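Local coordinates for protein acetyl xylan esterase (Paenibacillus sp. R4, PDB 6AGQ) that probably removes acetyl groups from acetylated xylan and related acetyl esters, as a cold-active alpha/beta-hydrolase esterase, at residues 16-21 / 286-291. Numbering follows the deposited sequence.
Sequences PELTNE and YNHLAG
His-288 reaches across to Leu-18 and turns one face of its imidazole ring to the leucine's CD2. That methyl sits 3.7 Å from the ring centroid and only 11° off the ring normal, a CH-pi contact centred over the face. Leucine suits the place because its branched end offers a compact methyl to a flat ring; CG anti to the carbonyl carbon (chi1 -62°) carries that end toward the imidazole, although the CB bond does not aim there, and Leu-18 CG lies 3.8 Å from His-288 NE2. Histidine suits its own place because the same ring hydrogen-bonds through ND1 to Ala-284 O, in helix 279-286, which limits how far the imidazole can turn. Away from this close overlap the contact loosens toward the partly exposed surface: Pro-16 CD stays 4.2 Å from His-288 CE1. Met-256 of helix 255-259 touches both Pro-16 and His-288. Replacing His-288 by an alanine is likely to leave the Leu-18 methyl without its aromatic partner and Ala-284 O without this side-chain donor. Residues 16-21, between helices 8-11 and 24-36, thus meet the turn ending helix 279-286 mainly through nonpolar packing on a ring face, which implies a contact resting on shape more than on charge.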
ATOM      1  N   PRO A  16     -19.515  20.344  21.199  1.00 32.51           N
ATOM      2  CA  PRO A  16     -18.950  19.849  22.460  1.00 36.29           C
ATOM      3  C   PRO A  16     -18.594  20.984  23.421  1.00 36.75           C
ATOM      4  O   PRO A  16     -18.537  22.140  23.008  1.00 42.64           O
ATOM      5  CB  PRO A  16     -17.665  19.132  21.997  1.00 37.23           C
ATOM      6  CG  PRO A  16     -17.259  19.925  20.781  1.00 33.37           C
ATOM      7  CD  PRO A  16     -18.510  20.385  20.132  1.00 31.26           C
ATOM      8  N   GLU A  17     -18.347  20.659  24.682  1.00 38.58           N
ATOM      9  CA  GLU A  17     -18.061  21.654  25.733  1.00 42.29           C
ATOM     10  C   GLU A  17     -16.722  22.382  25.476  1.00 40.17           C
ATOM     11  O   GLU A  17     -15.743  21.793  24.990  1.00 41.89           O
ATOM     12  CB  GLU A  17     -18.145  20.974  27.147  1.00 50.99           C
ATOM     13  CG  GLU A  17     -17.000  21.227  28.148  1.00 62.11           C
ATOM     14  CD  GLU A  17     -17.113  20.446  29.490  1.00 71.23           C
ATOM     15  OE1 GLU A  17     -17.779  19.386  29.580  1.00 78.68           O
ATOM     16  OE2 GLU A  17     -16.510  20.888  30.493  1.00 70.47           O
ATOM     17  N   LEU A  18     -16.672  23.676  25.760  1.00 39.04           N
ATOM     18  CA  LEU A  18     -15.393  24.380  25.671  1.00 38.79           C
ATOM     19  C   LEU A  18     -14.392  23.863  26.747  1.00 39.71           C
ATOM     20  O   LEU A  18     -14.752  23.474  27.843  1.00 40.34           O
ATOM     21  CB  LEU A  18     -15.562  25.898  25.761  1.00 36.81           C
ATOM     22  CG  LEU A  18     -16.396  26.536  24.641  1.00 38.28           C
ATOM     23  CD1 LEU A  18     -16.723  27.996  24.979  1.00 39.26           C
ATOM     24  CD2 LEU A  18     -15.676  26.449  23.293  1.00 38.31           C
ATOM     25  N   THR A  19     -13.123  23.848  26.371  1.00 37.70           N
ATOM     26  CA  THR A  19     -12.066  23.394  27.217  1.00 34.29           C
ATOM     27  C   THR A  19     -11.211  24.548  27.696  1.00 31.11           C
ATOM     28  O   THR A  19     -10.193  24.293  28.344  1.00 26.08           O
ATOM     29  CB  THR A  19     -11.190  22.449  26.400  1.00 36.31           C
ATOM     30  OG1 THR A  19     -10.621  23.165  25.278  1.00 29.97           O
ATOM     31  CG2 THR A  19     -12.071  21.242  25.894  1.00 38.36           C
ATOM     32  N   ASN A  20     -11.551  25.797  27.330  1.00 26.44           N
ATOM     33  CA  ASN A  20     -10.780  26.925  27.866  1.00 30.98           C
ATOM     34  C   ASN A  20     -10.764  26.922  29.411  1.00 36.17           C
ATOM     35  O   ASN A  20     -11.803  26.787  30.047  1.00 33.84           O
ATOM     36  CB  ASN A  20     -11.203  28.294  27.332  1.00 31.94           C
ATOM     37  CG  ASN A  20     -12.727  28.557  27.356  1.00 34.02           C
ATOM     38  OD1 ASN A  20     -13.203  29.430  26.606  1.00 33.91           O
ATOM     39  ND2 ASN A  20     -13.481  27.838  28.186  1.00 31.61           N
ATOM     40  N   GLU A  21      -9.566  27.025  29.980  1.00 39.35           N
ATOM     41  CA  GLU A  21      -9.397  27.185  31.408  1.00 39.13           C
ATOM     42  C   GLU A  21      -9.935  28.559  31.780  1.00 41.85           C
ATOM     43  O   GLU A  21     -10.211  29.403  30.875  1.00 32.16           O
ATOM     44  CB  GLU A  21      -7.915  27.158  31.763  1.00 42.84           C
ATOM     45  CG  GLU A  21      -7.187  25.872  31.416  1.00 45.13           C
ATOM     46  CD  GLU A  21      -7.491  24.757  32.389  1.00 48.88           C
ATOM     47  OE1 GLU A  21      -6.930  24.770  33.512  1.00 67.02           O
ATOM     48  OE2 GLU A  21      -8.267  23.850  32.035  1.00 49.67           O
ATOM     49  N   TYR A 286     -16.708  25.659  14.114  1.00 28.67           N
ATOM     50  CA  TYR A 286     -17.830  26.329  13.364  1.00 28.77           C
ATOM     51  C   TYR A 286     -19.071  26.536  14.248  1.00 27.29           C
ATOM     52  O   TYR A 286     -19.617  27.613  14.320  1.00 24.82           O
ATOM     53  CB  TYR A 286     -18.224  25.493  12.115  1.00 31.60           C
ATOM     54  CG  TYR A 286     -19.341  26.098  11.272  1.00 29.11           C
ATOM     55  CD1 TYR A 286     -19.081  27.201  10.485  1.00 27.73           C
ATOM     56  CD2 TYR A 286     -20.650  25.596  11.292  1.00 29.52           C
ATOM     57  CE1 TYR A 286     -20.042  27.794   9.738  1.00 27.47           C
ATOM     58  CE2 TYR A 286     -21.649  26.195  10.529  1.00 26.94           C
ATOM     59  CZ  TYR A 286     -21.324  27.305   9.745  1.00 29.64           C
ATOM     60  OH  TYR A 286     -22.214  28.013   8.918  1.00 29.50           O
ATOM     61  N   ASN A 287     -19.444  25.536  15.014  1.00 27.53           N
ATOM     62  CA  ASN A 287     -20.675  25.624  15.835  1.00 29.08           C
ATOM     63  C   ASN A 287     -20.533  26.472  17.108  1.00 31.21           C
ATOM     64  O   ASN A 287     -21.535  26.725  17.785  1.00 36.86           O
ATOM     65  CB  ASN A 287     -21.192  24.208  16.177  1.00 29.43           C
ATOM     66  CG  ASN A 287     -21.816  23.531  14.990  1.00 29.96           C
ATOM     67  OD1 ASN A 287     -22.382  24.196  14.143  1.00 34.16           O
ATOM     68  ND2 ASN A 287     -21.694  22.218  14.900  1.00 28.34           N
ATOM     69  N   HIS A 288     -19.314  26.917  17.409  1.00 29.85           N
ATOM     70  CA  HIS A 288     -19.018  27.878  18.467  1.00 31.53           C
ATOM     71  C   HIS A 288     -18.727  29.314  18.014  1.00 26.71           C
ATOM     72  O   HIS A 288     -18.578  30.186  18.818  1.00 28.10           O
ATOM     73  CB  HIS A 288     -17.808  27.363  19.309  1.00 32.58           C
ATOM     74  CG  HIS A 288     -18.194  26.373  20.353  1.00 32.16           C
ATOM     75  ND1 HIS A 288     -17.915  25.027  20.240  1.00 34.50           N
ATOM     76  CD2 HIS A 288     -18.880  26.523  21.515  1.00 34.67           C
ATOM     77  CE1 HIS A 288     -18.376  24.396  21.302  1.00 31.19           C
ATOM     78  NE2 HIS A 288     -18.969  25.277  22.090  1.00 36.17           N
ATOM     79  N   LEU A 289     -18.653  29.572  16.732  1.00 32.73           N
ATOM     80  CA  LEU A 289     -18.461  30.945  16.231  1.00 31.87           C
ATOM     81  C   LEU A 289     -19.554  31.829  16.809  1.00 32.82           C
ATOM     82  O   LEU A 289     -20.694  31.411  16.867  1.00 33.95           O
ATOM     83  CB  LEU A 289     -18.515  30.963  14.714  1.00 30.36           C
ATOM     84  CG  LEU A 289     -17.331  30.258  14.007  1.00 27.54           C
ATOM     85  CD1 LEU A 289     -17.617  30.167  12.542  1.00 25.07           C
ATOM     86  CD2 LEU A 289     -16.011  30.994  14.200  1.00 28.99           C
ATOM     87  N   ALA A 290     -19.184  33.002  17.289  1.00 33.72           N
ATOM     88  CA  ALA A 290     -20.127  33.919  17.893  1.00 39.02           C
ATOM     89  C   ALA A 290     -20.815  34.802  16.804  1.00 44.10           C
ATOM     90  O   ALA A 290     -21.986  35.173  16.964  1.00 56.10           O
ATOM     91  CB  ALA A 290     -19.424  34.779  18.953  1.00 36.91           C
ATOM     92  N   GLY A 291     -20.137  35.094  15.690  1.00 39.79           N
ATOM     93  CA  GLY A 291     -20.700  36.033  14.686  1.00 38.04           C
ATOM     94  C   GLY A 291     -21.375  35.302  13.544  1.00 34.72           C
ATOM     95  O   GLY A 291     -21.357  34.096  13.515  1.00 39.94           O
TER